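Local coordinates for antifreeze protein type II (Clupea harengus, PDB 2PY2) that probably binds to ice and restrains its growth in a calcium-dependent way, using a fold of the C-type lectin family, at residues Asp114-Cys117 with Thr118-His121; Gly66-Cys69 with Gln70-Arg74; Ala86-Ala90 with Ala91-Thr95; Leu23-Ala26 with Asp27-Ser31. One frame throughout, in Å; residues are numbered along the deposited sequence.

Interaction 1: residues Asp114-Cys117 with Thr118-His121. With CA (calcium ion), chain G.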
ATOM      1  N   ASP A 114      -5.355  -3.918  -8.715  1.00 12.10           N
ATOM      2  CA  ASP A 114      -4.758  -5.147  -8.190  1.00 12.77           C
ATOM      3  C   ASP A 114      -3.789  -5.624  -9.276  1.00 11.94           C
ATOM      4  O   ASP A 114      -4.117  -5.638 -10.455  1.00 11.66           O
ATOM      5  CB  ASP A 114      -5.814  -6.208  -7.761  1.00 11.72           C
ATOM      6  CG  ASP A 114      -6.900  -6.490  -8.802  1.00 14.53           C
ATOM      7  OD1 ASP A 114      -7.114  -5.707  -9.734  1.00 15.90           O
ATOM      8  OD2 ASP A 114      -7.586  -7.523  -8.651  1.00 14.52           O
ATOM      9  N   THR A 115      -2.564  -5.960  -8.894  1.00 11.38           N
ATOM     10  CA  THR A 115      -1.574  -6.331  -9.898  1.00 12.93           C
ATOM     11  C   THR A 115      -0.740  -7.531  -9.478  1.00 12.61           C
ATOM     12  O   THR A 115      -0.705  -7.890  -8.307  1.00 11.01           O
ATOM     13  CB  THR A 115      -0.665  -5.086 -10.257  1.00 18.00           C
ATOM     14  OG1 THR A 115       0.671  -5.257  -9.775  1.00 20.19           O
ATOM     15  CG2 THR A 115      -1.249  -3.816  -9.671  1.00 12.70           C
ATOM     16  N   PRO A 116      -0.095  -8.199 -10.443  1.00 12.72           N
ATOM     17  CA  PRO A 116       0.733  -9.365 -10.120  1.00 12.14           C
ATOM     18  C   PRO A 116       1.742  -9.005  -9.025  1.00 12.48           C
ATOM     19  O   PRO A 116       2.502  -8.048  -9.154  1.00 10.41           O
ATOM     20  CB  PRO A 116       1.393  -9.693 -11.455  1.00 13.03           C
ATOM     21  CG  PRO A 116       0.337  -9.291 -12.442  1.00 12.95           C
ATOM     22  CD  PRO A 116      -0.147  -7.973 -11.901  1.00 13.83           C
ATOM     23  N   CYS A 117       1.749  -9.778  -7.948  1.00 12.00           N
ATOM     24  CA  CYS A 117       2.633  -9.486  -6.825  1.00 13.63           C
ATOM     25  C   CYS A 117       4.119  -9.535  -7.147  1.00 12.06           C
ATOM     26  O   CYS A 117       4.925  -9.028  -6.372  1.00 13.19           O
ATOM     27  CB  CYS A 117       2.340 -10.432  -5.663  1.00 14.68           C
ATOM     28  SG  CYS A 117       0.581 -10.520  -5.183  1.00 17.78           S
ATOM     29  N   THR A 118       4.491 -10.146  -8.270  1.00 11.94           N
ATOM     30  CA  THR A 118       5.904 -10.231  -8.643  1.00 11.97           C
ATOM     31  C   THR A 118       6.471  -8.969  -9.288  1.00 12.17           C
ATOM     32  O   THR A 118       7.679  -8.862  -9.491  1.00 11.74           O
ATOM     33  CB  THR A 118       6.169 -11.419  -9.583  1.00 15.14           C
ATOM     34  OG1 THR A 118       5.231 -11.392 -10.664  1.00 16.10           O
ATOM     35  CG2 THR A 118       6.029 -12.734  -8.820  1.00 15.64           C
ATOM     36  N   HIS A 119       5.605  -8.011  -9.611  1.00 11.56           N
ATOM     37  CA  HIS A 119       6.055  -6.760 -10.227  1.00 12.33           C
ATOM     38  C   HIS A 119       6.875  -5.959  -9.233  1.00 11.76           C
ATOM     39  O   HIS A 119       6.550  -5.934  -8.050  1.00 11.64           O
ATOM     40  CB  HIS A 119       4.850  -5.914 -10.647  1.00 12.80           C
ATOM     41  CG  HIS A 119       4.171  -6.404 -11.885  1.00 10.68           C
ATOM     42  ND1 HIS A 119       4.343  -7.681 -12.376  1.00 15.06           N
ATOM     43  CD2 HIS A 119       3.292  -5.796 -12.714  1.00 12.79           C
ATOM     44  CE1 HIS A 119       3.597  -7.838 -13.457  1.00 11.82           C
ATOM     45  NE2 HIS A 119       2.950  -6.709 -13.684  1.00 16.20           N
ATOM     46  N   LEU A 120       7.910  -5.276  -9.714  1.00 11.63           N
ATOM     47  CA  LEU A 120       8.745  -4.464  -8.831  1.00 13.61           C
ATOM     48  C   LEU A 120       8.207  -3.039  -8.706  1.00 14.31           C
ATOM     49  O   LEU A 120       7.988  -2.376  -9.712  1.00 15.69           O
ATOM     50  CB  LEU A 120      10.182  -4.388  -9.366  1.00 15.56           C
ATOM     51  CG  LEU A 120      10.978  -5.687  -9.546  1.00 19.40           C
ATOM     52  CD1 LEU A 120      10.927  -6.491  -8.272  1.00 20.07           C
ATOM     53  CD2 LEU A 120      10.417  -6.505 -10.694  1.00 24.11           C
ATOM     54  N   HIS A 121       7.987  -2.583  -7.475  1.00 11.20           N
ATOM     55  CA  HIS A 121       7.521  -1.221  -7.227  1.00 12.98           C
ATOM     56  C   HIS A 121       8.035  -0.678  -5.904  1.00 14.02           C
ATOM     57  O   HIS A 121       8.512  -1.427  -5.044  1.00 13.81           O
ATOM     58  CB  HIS A 121       5.992  -1.160  -7.210  1.00 12.93           C
ATOM     59  CG  HIS A 121       5.365  -1.357  -8.552  1.00 12.84           C
ATOM     60  ND1 HIS A 121       5.566  -0.484  -9.599  1.00 13.42           N
ATOM     61  CD2 HIS A 121       4.531  -2.316  -9.015  1.00 13.71           C
ATOM     62  CE1 HIS A 121       4.880  -0.896 -10.650  1.00 13.12           C
ATOM     63  NE2 HIS A 121       4.245  -2.007 -10.324  1.00 12.71           N
TER
HETATM   64 CA    CA G 901      -6.049  -5.386 -11.924  1.00 23.40          CA
HETATM   65  O   HOH W   1      -4.693  -4.308 -13.922  1.00 25.65           O
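The imidazole of H119 and the pyrrolidine of P116 pack obliquely against each other. One face of the imidazole takes the proline: CD of P116 rides 3.8 Å above the ring plane, displaced toward the rim, while CB of P116 stands 3.9 Å from the centroid of the H119 ring in a CH-pi contact. The hydroxyl of T115 approaches the same imidazole obliquely, with OG1 of T115 4.0 Å from CD2 of H119. The H119 ring can lie over the proline because chi1 of -76° sets CG beside the backbone N, the same N that bonds to P116.

That bond closes a type I beta turn from P116 to H119. N of H119 donates to O of P116 over 3.1 Å and nearly straight (169°). OG1 of T115 sends a second, weak bond to the same oxygen.

Upstream, D114 grips the calcium ion twice, through its backbone O at 2.4 Å and through OD1 at 2.5 Å. Q92, D94, E99, N113 and a water complete the site, and OD2 of D114 accepts a bond from N of T95. The turn carries the chain out of strand 111-115, where the metal is held, toward strand 121-128; the disulfide of C117 to C101 ties it to strand 101-106, and backbone bonds join C117 to W25 at the start of helix 25-33 and H121 to L23 of strand 22-23.

Interaction 2: residues Gly66-Cys69 with Gln70-Arg74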
ATOM      1  N   GLY A  66      -2.455  -4.564   0.894  1.00 12.30           N
ATOM      2  CA  GLY A  66      -3.698  -5.296   0.726  1.00 13.73           C
ATOM      3  C   GLY A  66      -3.654  -6.322  -0.383  1.00 14.45           C
ATOM      4  O   GLY A  66      -2.972  -6.128  -1.385  1.00 13.55           O
ATOM      5  N   THR A  67      -4.359  -7.435  -0.192  1.00 13.49           N
ATOM      6  CA  THR A  67      -4.412  -8.479  -1.209  1.00 14.08           C
ATOM      7  C   THR A  67      -5.645  -9.355  -1.017  1.00 12.48           C
ATOM      8  O   THR A  67      -6.231  -9.376   0.062  1.00 11.88           O
ATOM      9  CB  THR A  67      -3.168  -9.429  -1.170  1.00 17.80           C
ATOM     10  OG1 THR A  67      -3.451 -10.548  -0.324  1.00 20.39           O
ATOM     11  CG2 THR A  67      -1.925  -8.716  -0.637  1.00 20.23           C
ATOM     12  N   ASP A  68      -6.050 -10.047  -2.084  1.00 12.13           N
ATOM     13  CA  ASP A  68      -7.164 -10.999  -2.016  1.00 11.08           C
ATOM     14  C   ASP A  68      -6.584 -12.273  -2.645  1.00 13.30           C
ATOM     15  O   ASP A  68      -7.244 -12.976  -3.406  1.00 12.84           O
ATOM     16  CB  ASP A  68      -8.414 -10.482  -2.780  1.00 11.39           C
ATOM     17  CG  ASP A  68      -8.273 -10.536  -4.299  1.00 12.33           C
ATOM     18  OD1 ASP A  68      -7.154 -10.362  -4.828  1.00 12.53           O
ATOM     19  OD2 ASP A  68      -9.313 -10.738  -4.979  1.00 12.98           O
ATOM     20  N   CYS A  69      -5.328 -12.554  -2.290  1.00 12.47           N
ATOM     21  CA  CYS A  69      -4.596 -13.697  -2.827  1.00 14.26           C
ATOM     22  C   CYS A  69      -5.023 -15.066  -2.323  1.00 13.48           C
ATOM     23  O   CYS A  69      -4.671 -16.083  -2.930  1.00 15.30           O
ATOM     24  CB  CYS A  69      -3.093 -13.534  -2.583  1.00 15.35           C
ATOM     25  SG  CYS A  69      -2.315 -12.094  -3.396  1.00 19.90           S
ATOM     26  N   GLN A  70      -5.750 -15.117  -1.214  1.00 12.49           N
ATOM     27  CA  GLN A  70      -6.197 -16.413  -0.709  1.00 12.78           C
ATOM     28  C   GLN A  70      -7.488 -16.825  -1.407  1.00 14.39           C
ATOM     29  O   GLN A  70      -7.550 -17.868  -2.063  1.00 15.36           O
ATOM     30  CB  GLN A  70      -6.425 -16.361   0.804  1.00 14.73           C
ATOM     31  CG  GLN A  70      -5.164 -16.145   1.613  1.00 16.04           C
ATOM     32  CD  GLN A  70      -4.720 -14.702   1.624  1.00 18.52           C
ATOM     33  OE1 GLN A  70      -5.545 -13.784   1.572  1.00 18.55           O
ATOM     34  NE2 GLN A  70      -3.415 -14.489   1.718  1.00 19.90           N
ATOM     35  N   VAL A  71      -8.523 -16.009  -1.252  1.00 13.50           N
ATOM     36  CA  VAL A  71      -9.805 -16.283  -1.887  1.00 13.60           C
ATOM     37  C   VAL A  71     -10.255 -15.033  -2.645  1.00 13.17           C
ATOM     38  O   VAL A  71     -10.360 -13.951  -2.071  1.00 12.41           O
ATOM     39  CB  VAL A  71     -10.879 -16.668  -0.848  1.00 13.52           C
ATOM     40  CG1 VAL A  71     -12.203 -16.910  -1.553  1.00 15.00           C
ATOM     41  CG2 VAL A  71     -10.447 -17.934  -0.093  1.00 14.12           C
ATOM     42  N   SER A  72     -10.518 -15.187  -3.936  1.00 14.39           N
ATOM     43  CA  SER A  72     -10.933 -14.054  -4.761  1.00 16.81           C
ATOM     44  C   SER A  72     -12.047 -13.230  -4.117  1.00 17.35           C
ATOM     45  O   SER A  72     -13.001 -13.781  -3.562  1.00 15.44           O
ATOM     46  CB  SER A  72     -11.375 -14.543  -6.143  1.00 18.16           C
ATOM     47  OG  SER A  72     -11.822 -13.454  -6.938  1.00 21.28           O
ATOM     48  N   THR A  73     -11.896 -11.908  -4.202  1.00 16.40           N
ATOM     49  CA  THR A  73     -12.827 -10.911  -3.673  1.00 15.96           C
ATOM     50  C   THR A  73     -12.801 -10.732  -2.157  1.00 15.97           C
ATOM     51  O   THR A  73     -13.520  -9.896  -1.614  1.00 17.95           O
ATOM     52  CB  THR A  73     -14.287 -11.185  -4.110  1.00 18.20           C
ATOM     53  OG1 THR A  73     -14.850 -12.233  -3.315  1.00 18.26           O
ATOM     54  CG2 THR A  73     -14.333 -11.583  -5.573  1.00 18.24           C
ATOM     55  N   ARG A  74     -11.970 -11.501  -1.465  1.00 13.78           N
ATOM     56  CA  ARG A  74     -11.878 -11.356  -0.017  1.00 13.73           C
ATOM     57  C   ARG A  74     -10.569 -10.639   0.270  1.00 14.21           C
ATOM     58  O   ARG A  74      -9.508 -11.258   0.298  1.00 12.95           O
ATOM     59  CB  ARG A  74     -11.891 -12.721   0.671  1.00 15.22           C
ATOM     60  CG  ARG A  74     -13.001 -13.640   0.178  1.00 17.49           C
ATOM     61  CD  ARG A  74     -14.375 -12.985   0.261  1.00 22.44           C
ATOM     62  NE  ARG A  74     -14.705 -12.559   1.616  1.00 26.50           N
ATOM     63  CZ  ARG A  74     -15.877 -12.041   1.974  1.00 31.48           C
ATOM     64  NH1 ARG A  74     -16.840 -11.880   1.075  1.00 33.64           N
ATOM     65  NH2 ARG A  74     -16.092 -11.688   3.235  1.00 33.51           N
TER
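D68 reaches across the bend with its carboxylate: OD2 of D68 accepts the backbone N of T73 at 2.9 Å (161°), using the lone pair that faces away from the other oxygen. CG of D68 is wedged between its own backbone N and carbonyl carbon (chi1 73°), which swings the carboxylate over to the returning chain. The backbones meet too: CA of D68 makes a CA-H...O contact of 3.3 Å with O of R74. T73 is the third residue of a type II beta turn from V71 to R74 and takes a positive phi; the turn is closed by N of R74 donating to O of V71 at 3.0 Å, and the D68 carboxylate adds a side-chain bond to it.

Q70 folds back instead of reaching out. A bend at chi2 (79°) lays its amide alongside C69, with OE1 of Q70 4.1 Å from C of C69. N of C69 also makes a weak bond, 3.4 Å long, to OG1 of T67, near the same amide, and a disulfide ties C69 to C100. Together they shape the partly buried loop that joins strand 66-67 to its antiparallel partner 76-77, while backbone bonds from G66 to I102 and from D68 to C100 hold it beside strand 101-106.

Interaction 3: residues Ala86-Ala90 with Ala91-Thr95. With CA (calcium ion), chain G.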
ATOM      1  N   ALA A  86     -11.591   2.113  -0.116  1.00 17.76           N
ATOM      2  CA  ALA A  86     -10.920   1.705  -1.341  1.00 17.47           C
ATOM      3  C   ALA A  86     -10.870   2.887  -2.308  1.00 17.99           C
ATOM      4  O   ALA A  86     -11.700   3.793  -2.241  1.00 16.84           O
ATOM      5  CB  ALA A  86     -11.653   0.531  -1.982  1.00 18.38           C
ATOM      6  N   ASP A  87      -9.890   2.873  -3.205  1.00 16.57           N
ATOM      7  CA  ASP A  87      -9.735   3.928  -4.193  1.00 17.85           C
ATOM      8  C   ASP A  87      -9.447   3.276  -5.545  1.00 15.83           C
ATOM      9  O   ASP A  87      -8.529   3.663  -6.257  1.00 15.95           O
ATOM     10  CB  ASP A  87      -8.593   4.869  -3.776  1.00 19.28           C
ATOM     11  CG  ASP A  87      -8.437   6.056  -4.712  1.00 23.54           C
ATOM     12  OD1 ASP A  87      -9.461   6.560  -5.221  1.00 24.21           O
ATOM     13  OD2 ASP A  87      -7.289   6.501  -4.926  1.00 25.30           O
ATOM     14  N   TRP A  88     -10.258   2.280  -5.895  1.00 15.37           N
ATOM     15  CA  TRP A  88     -10.086   1.550  -7.145  1.00 15.79           C
ATOM     16  C   TRP A  88     -10.195   2.372  -8.426  1.00 17.25           C
ATOM     17  O   TRP A  88     -11.045   3.259  -8.546  1.00 17.38           O
ATOM     18  CB  TRP A  88     -11.106   0.409  -7.234  1.00 16.50           C
ATOM     19  CG  TRP A  88     -11.003  -0.601  -6.137  1.00 16.41           C
ATOM     20  CD1 TRP A  88     -11.952  -0.900  -5.200  1.00 16.98           C
ATOM     21  CD2 TRP A  88      -9.903  -1.480  -5.889  1.00 16.07           C
ATOM     22  NE1 TRP A  88     -11.512  -1.914  -4.384  1.00 16.32           N
ATOM     23  CE2 TRP A  88     -10.256  -2.289  -4.787  1.00 15.01           C
ATOM     24  CE3 TRP A  88      -8.652  -1.664  -6.493  1.00 13.56           C
ATOM     25  CZ2 TRP A  88      -9.403  -3.268  -4.276  1.00 15.08           C
ATOM     26  CZ3 TRP A  88      -7.804  -2.641  -5.983  1.00 14.39           C
ATOM     27  CH2 TRP A  88      -8.186  -3.429  -4.884  1.00 12.51           C
ATOM     28  N   CYS A  89      -9.322   2.068  -9.379  1.00 17.68           N
ATOM     29  CA  CYS A  89      -9.361   2.721 -10.676  1.00 21.72           C
ATOM     30  C   CYS A  89     -10.601   2.158 -11.364  1.00 22.47           C
ATOM     31  O   CYS A  89     -11.197   1.187 -10.889  1.00 22.01           O
ATOM     32  CB  CYS A  89      -8.140   2.349 -11.518  1.00 22.05           C
ATOM     33  SG  CYS A  89      -6.539   3.083 -11.036  1.00 27.49           S
ATOM     34  N   ALA A  90     -10.980   2.750 -12.492  1.00 24.60           N
ATOM     35  CA  ALA A  90     -12.136   2.269 -13.237  1.00 25.95           C
ATOM     36  C   ALA A  90     -11.893   0.815 -13.635  1.00 26.13           C
ATOM     37  O   ALA A  90     -10.800   0.471 -14.083  1.00 26.59           O
ATOM     38  CB  ALA A  90     -12.346   3.125 -14.487  1.00 28.27           C
ATOM     39  N   ALA A  91     -12.913  -0.022 -13.454  1.00 26.09           N
ATOM     40  CA  ALA A  91     -12.860  -1.442 -13.793  1.00 26.72           C
ATOM     41  C   ALA A  91     -12.129  -2.298 -12.760  1.00 26.27           C
ATOM     42  O   ALA A  91     -12.172  -3.524 -12.824  1.00 27.65           O
ATOM     43  CB  ALA A  91     -12.225  -1.636 -15.171  1.00 27.61           C
ATOM     44  N   GLN A  92     -11.468  -1.652 -11.805  1.00 23.29           N
ATOM     45  CA  GLN A  92     -10.723  -2.360 -10.762  1.00 20.03           C
ATOM     46  C   GLN A  92     -11.597  -2.599  -9.539  1.00 18.45           C
ATOM     47  O   GLN A  92     -12.508  -1.818  -9.265  1.00 18.05           O
ATOM     48  CB  GLN A  92      -9.502  -1.534 -10.361  1.00 17.44           C
ATOM     49  CG  GLN A  92      -8.582  -1.268 -11.528  1.00 20.86           C
ATOM     50  CD  GLN A  92      -7.997  -2.543 -12.057  1.00 21.63           C
ATOM     51  OE1 GLN A  92      -7.309  -3.246 -11.333  1.00 24.48           O
ATOM     52  NE2 GLN A  92      -8.274  -2.862 -13.316  1.00 25.97           N
ATOM     53  N   PRO A  93     -11.331  -3.684  -8.785  1.00 16.30           N
ATOM     54  CA  PRO A  93     -10.266  -4.663  -9.045  1.00 16.61           C
ATOM     55  C   PRO A  93     -10.734  -5.802  -9.956  1.00 16.45           C
ATOM     56  O   PRO A  93     -11.934  -6.050 -10.082  1.00 18.18           O
ATOM     57  CB  PRO A  93      -9.922  -5.162  -7.645  1.00 15.31           C
ATOM     58  CG  PRO A  93     -11.270  -5.208  -6.994  1.00 16.91           C
ATOM     59  CD  PRO A  93     -11.921  -3.896  -7.450  1.00 15.88           C
ATOM     60  N   ASP A  94      -9.800  -6.496 -10.594  1.00 17.28           N
ATOM     61  CA  ASP A  94     -10.182  -7.610 -11.456  1.00 18.68           C
ATOM     62  C   ASP A  94     -10.539  -8.845 -10.619  1.00 20.01           C
ATOM     63  O   ASP A  94     -11.361  -9.662 -11.028  1.00 20.98           O
ATOM     64  CB  ASP A  94      -9.053  -7.929 -12.436  1.00 19.17           C
ATOM     65  CG  ASP A  94      -8.882  -6.843 -13.486  1.00 22.29           C
ATOM     66  OD1 ASP A  94      -9.761  -6.704 -14.357  1.00 23.70           O
ATOM     67  OD2 ASP A  94      -7.876  -6.116 -13.439  1.00 20.07           O
ATOM     68  N   THR A  95      -9.928  -8.943  -9.440  1.00 20.31           N
ATOM     69  CA  THR A  95     -10.122 -10.034  -8.473  1.00 20.65           C
ATOM     70  C   THR A  95      -9.526 -11.372  -8.906  1.00 21.22           C
ATOM     71  O   THR A  95      -9.747 -12.395  -8.246  1.00 21.33           O
ATOM     72  CB  THR A  95     -11.621 -10.265  -8.086  1.00 21.29           C
ATOM     73  OG1 THR A  95     -12.305 -10.943  -9.148  1.00 22.22           O
ATOM     74  CG2 THR A  95     -12.323  -8.931  -7.793  1.00 18.65           C
TER
HETATM   75 CA    CA G 901      -6.049  -5.386 -11.924  1.00 23.40          CA
HETATM   76  O   HOH W   1      -4.693  -4.308 -13.922  1.00 25.65           O
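A proline ring lying on a tryptophan face beside a tight turn makes this surface contact, in the long loop between strands 76-77 and 101-106 that supplies part of the calcium site. CD of P93 sits 3.4 Å above the five-membered ring of W88, only 7° off its normal, a CH-pi contact over the centre; CB of P93 extends the overlap to the benzene ring, 3.7 Å from CH2 of W88. The peptide before P93 is cis, as in the QPD-type calcium loops of C-type lectins. W75 meets W88 as well and touches P93.

Next to this CH-pi contact, a type II turn from C89 to Q92 places A91 at positive phi and is closed by N of Q92 donating to O of C89 at 3.0 Å. The Q92 side chain then bends at chi2 (-64°), its CG passing 3.6 Å from CB of C89, and C89 is fixed in turn by its disulfide to C111.

Two oxygen ligands come from this loop: OE1 of Q92 and OD2 of D94 each lie 2.5 Å from the calcium ion. NE2 of Q92 also donates to OD2 of D94 over 3.3 Å, from above the carboxylate plane; this bond and the metal bond of OE1 together limit how the amide can rotate. The cation would be expected to polarise both groups.

Interaction 4: residues Leu23-Ala26 with Asp27-Ser31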
ATOM      1  N   LEU A  23      10.895  -3.362  -5.403  1.00 15.73           N
ATOM      2  CA  LEU A  23      10.815  -4.728  -4.891  1.00 13.18           C
ATOM      3  C   LEU A  23       9.474  -5.367  -5.202  1.00 12.73           C
ATOM      4  O   LEU A  23       8.471  -4.654  -5.338  1.00 10.27           O
ATOM      5  CB  LEU A  23      10.957  -4.705  -3.373  1.00 13.47           C
ATOM      6  CG  LEU A  23      12.220  -4.077  -2.790  1.00 13.64           C
ATOM      7  CD1 LEU A  23      12.014  -3.784  -1.311  1.00 14.39           C
ATOM      8  CD2 LEU A  23      13.381  -5.033  -3.001  1.00 15.57           C
ATOM      9  N   HIS A  24       9.428  -6.697  -5.297  1.00 10.64           N
ATOM     10  CA  HIS A  24       8.119  -7.296  -5.515  1.00 10.04           C
ATOM     11  C   HIS A  24       7.380  -7.211  -4.181  1.00  9.59           C
ATOM     12  O   HIS A  24       7.980  -6.905  -3.153  1.00 10.07           O
ATOM     13  CB  HIS A  24       8.172  -8.739  -6.092  1.00 11.69           C
ATOM     14  CG  HIS A  24       8.938  -9.745  -5.287  1.00 12.81           C
ATOM     15  ND1 HIS A  24       8.784  -9.900  -3.927  1.00 12.94           N
ATOM     16  CD2 HIS A  24       9.753 -10.751  -5.689  1.00 13.74           C
ATOM     17  CE1 HIS A  24       9.464 -10.961  -3.527  1.00 14.29           C
ATOM     18  NE2 HIS A  24      10.061 -11.496  -4.577  1.00 15.98           N
ATOM     19  N   TRP A  25       6.077  -7.460  -4.193  1.00  9.78           N
ATOM     20  CA  TRP A  25       5.267  -7.311  -2.989  1.00  9.99           C
ATOM     21  C   TRP A  25       5.786  -7.997  -1.734  1.00  9.77           C
ATOM     22  O   TRP A  25       5.834  -7.389  -0.661  1.00  8.83           O
ATOM     23  CB  TRP A  25       3.829  -7.754  -3.275  1.00  9.41           C
ATOM     24  CG  TRP A  25       2.853  -7.323  -2.210  1.00  8.85           C
ATOM     25  CD1 TRP A  25       2.071  -6.191  -2.212  1.00  9.67           C
ATOM     26  CD2 TRP A  25       2.567  -8.007  -0.990  1.00 10.48           C
ATOM     27  NE1 TRP A  25       1.308  -6.147  -1.061  1.00 11.21           N
ATOM     28  CE2 TRP A  25       1.598  -7.247  -0.297  1.00 11.40           C
ATOM     29  CE3 TRP A  25       3.038  -9.198  -0.409  1.00 12.81           C
ATOM     30  CZ2 TRP A  25       1.088  -7.640   0.952  1.00 12.99           C
ATOM     31  CZ3 TRP A  25       2.532  -9.583   0.828  1.00 12.95           C
ATOM     32  CH2 TRP A  25       1.569  -8.807   1.492  1.00 14.64           C
ATOM     33  N   ALA A  26       6.171  -9.263  -1.859  1.00  9.26           N
ATOM     34  CA  ALA A  26       6.679 -10.019  -0.721  1.00 11.32           C
ATOM     35  C   ALA A  26       7.957  -9.409  -0.145  1.00 11.62           C
ATOM     36  O   ALA A  26       8.087  -9.298   1.078  1.00 12.39           O
ATOM     37  CB  ALA A  26       6.917 -11.480  -1.126  1.00 11.54           C
ATOM     38  N   ASP A  27       8.893  -9.020  -1.008  1.00 12.71           N
ATOM     39  CA  ASP A  27      10.137  -8.397  -0.539  1.00 13.20           C
ATOM     40  C   ASP A  27       9.840  -7.043   0.114  1.00 13.37           C
ATOM     41  O   ASP A  27      10.486  -6.660   1.084  1.00 12.56           O
ATOM     42  CB  ASP A  27      11.136  -8.211  -1.693  1.00 14.99           C
ATOM     43  CG  ASP A  27      11.913  -9.486  -2.015  1.00 19.10           C
ATOM     44  OD1 ASP A  27      11.834 -10.455  -1.228  1.00 20.98           O
ATOM     45  OD2 ASP A  27      12.618  -9.518  -3.053  1.00 19.20           O
ATOM     46  N   ALA A  28       8.857  -6.321  -0.427  1.00 12.90           N
ATOM     47  CA  ALA A  28       8.459  -5.029   0.129  1.00 12.49           C
ATOM     48  C   ALA A  28       7.919  -5.217   1.551  1.00 11.52           C
ATOM     49  O   ALA A  28       8.234  -4.448   2.463  1.00 13.17           O
ATOM     50  CB  ALA A  28       7.388  -4.390  -0.754  1.00 12.31           C
ATOM     51  N   GLN A  29       7.086  -6.235   1.737  1.00 10.83           N
ATOM     52  CA  GLN A  29       6.519  -6.520   3.049  1.00 11.46           C
ATOM     53  C   GLN A  29       7.622  -6.952   4.009  1.00 11.88           C
ATOM     54  O   GLN A  29       7.643  -6.539   5.171  1.00 13.98           O
ATOM     55  CB  GLN A  29       5.456  -7.613   2.932  1.00 12.87           C
ATOM     56  CG  GLN A  29       4.977  -8.180   4.270  1.00 11.71           C
ATOM     57  CD  GLN A  29       4.216  -7.181   5.124  1.00 13.87           C
ATOM     58  OE1 GLN A  29       3.870  -6.079   4.678  1.00 13.61           O
ATOM     59  NE2 GLN A  29       3.933  -7.571   6.362  1.00 14.97           N
ATOM     60  N   GLU A  30       8.541  -7.778   3.519  1.00 13.94           N
ATOM     61  CA  GLU A  30       9.659  -8.245   4.334  1.00 17.43           C
ATOM     62  C   GLU A  30      10.496  -7.034   4.757  1.00 17.80           C
ATOM     63  O   GLU A  30      10.924  -6.928   5.905  1.00 18.97           O
ATOM     64  CB  GLU A  30      10.518  -9.238   3.539  1.00 21.28           C
ATOM     65  CG  GLU A  30       9.775 -10.528   3.143  1.00 28.36           C
ATOM     66  CD  GLU A  30      10.577 -11.440   2.207  1.00 33.39           C
ATOM     67  OE1 GLU A  30      11.668 -11.907   2.610  1.00 34.59           O
ATOM     68  OE2 GLU A  30      10.112 -11.695   1.065  1.00 36.27           O
ATOM     69  N   SER A  31      10.710  -6.116   3.822  1.00 17.77           N
ATOM     70  CA  SER A  31      11.486  -4.918   4.105  1.00 19.58           C
ATOM     71  C   SER A  31      10.814  -4.105   5.217  1.00 19.93           C
ATOM     72  O   SER A  31      11.494  -3.585   6.105  1.00 20.32           O
ATOM     73  CB  SER A  31      11.635  -4.083   2.830  1.00 22.17           C
ATOM     74  OG  SER A  31      12.552  -3.018   3.014  1.00 27.67           O
TER
HETATM   75  O   HOH W   2      12.075  -8.039  -5.432  1.00 14.02           O
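H24 and D27 stack at the start of the helix: the imidazole and the carboxylate lie 24° from parallel, with OD2 of D27 3.4 Å above the ring plane toward its rim. The closest approach of the two flat groups is 3.2 Å, from CE1 of H24 to CG of D27. A chi1 of 57° turns the H24 ring between its own backbone N and carbonyl carbon, the side on which the D27 carboxylate lies. Next to this pair, L23 presses CB to CB against D27 at 3.9 Å, and its CD1 extends along the helix to S31.

On another side of the helix W25 and Q29 run side by side. CB of Q29 lies over a face of the indole, 4.1 Å from CZ3 of W25, and both side chains have CG anti to the backbone N, which sends them along the same direction. Their polar ends are held from outside: NE1 of W25 by O of I64, and the Q29 amide by L39 and N38. The indole also meets W63 edge-to-face.

What positions these groups is the first turn of helix 25-33. N of A28 donates to O of H24 at 2.9 Å, followed by the Q29 to W25 and E30 to A26 bonds.

H24 is the N-cap and D27 stands three residues on, the spacing of a capping box, but a water takes the link: it accepts from N of H24 at 3.0 Å and donates to OD2 of D27 at 2.9 Å. A carboxylate at this helix end should interact well with the helix dipole, and it may stabilise positive charge on H24, although the charge state of that histidine is not seen.

How the interactions relate
None of the four is a true core contact. Interactions 1 and 3 lie on the surface, while interactions 2 and 4 are partly buried. Interactions 1 and 3 share the calcium ion and a water, and D114 probably also bonds N of D94. Interaction 2 joins that loop through OG of S72 and O of T95, and meets interaction 1 where the sulfurs of C69 and C117 pack. Interaction 4 adjoins interaction 1 but stays about 11 Å, nearest atoms, from interaction 3. Three contacts rest on beta turns and disulfides, two of them with proline on an aromatic face; the helical one relies on repeating backbone bonds and a water that bridges the N-cap residue to D27.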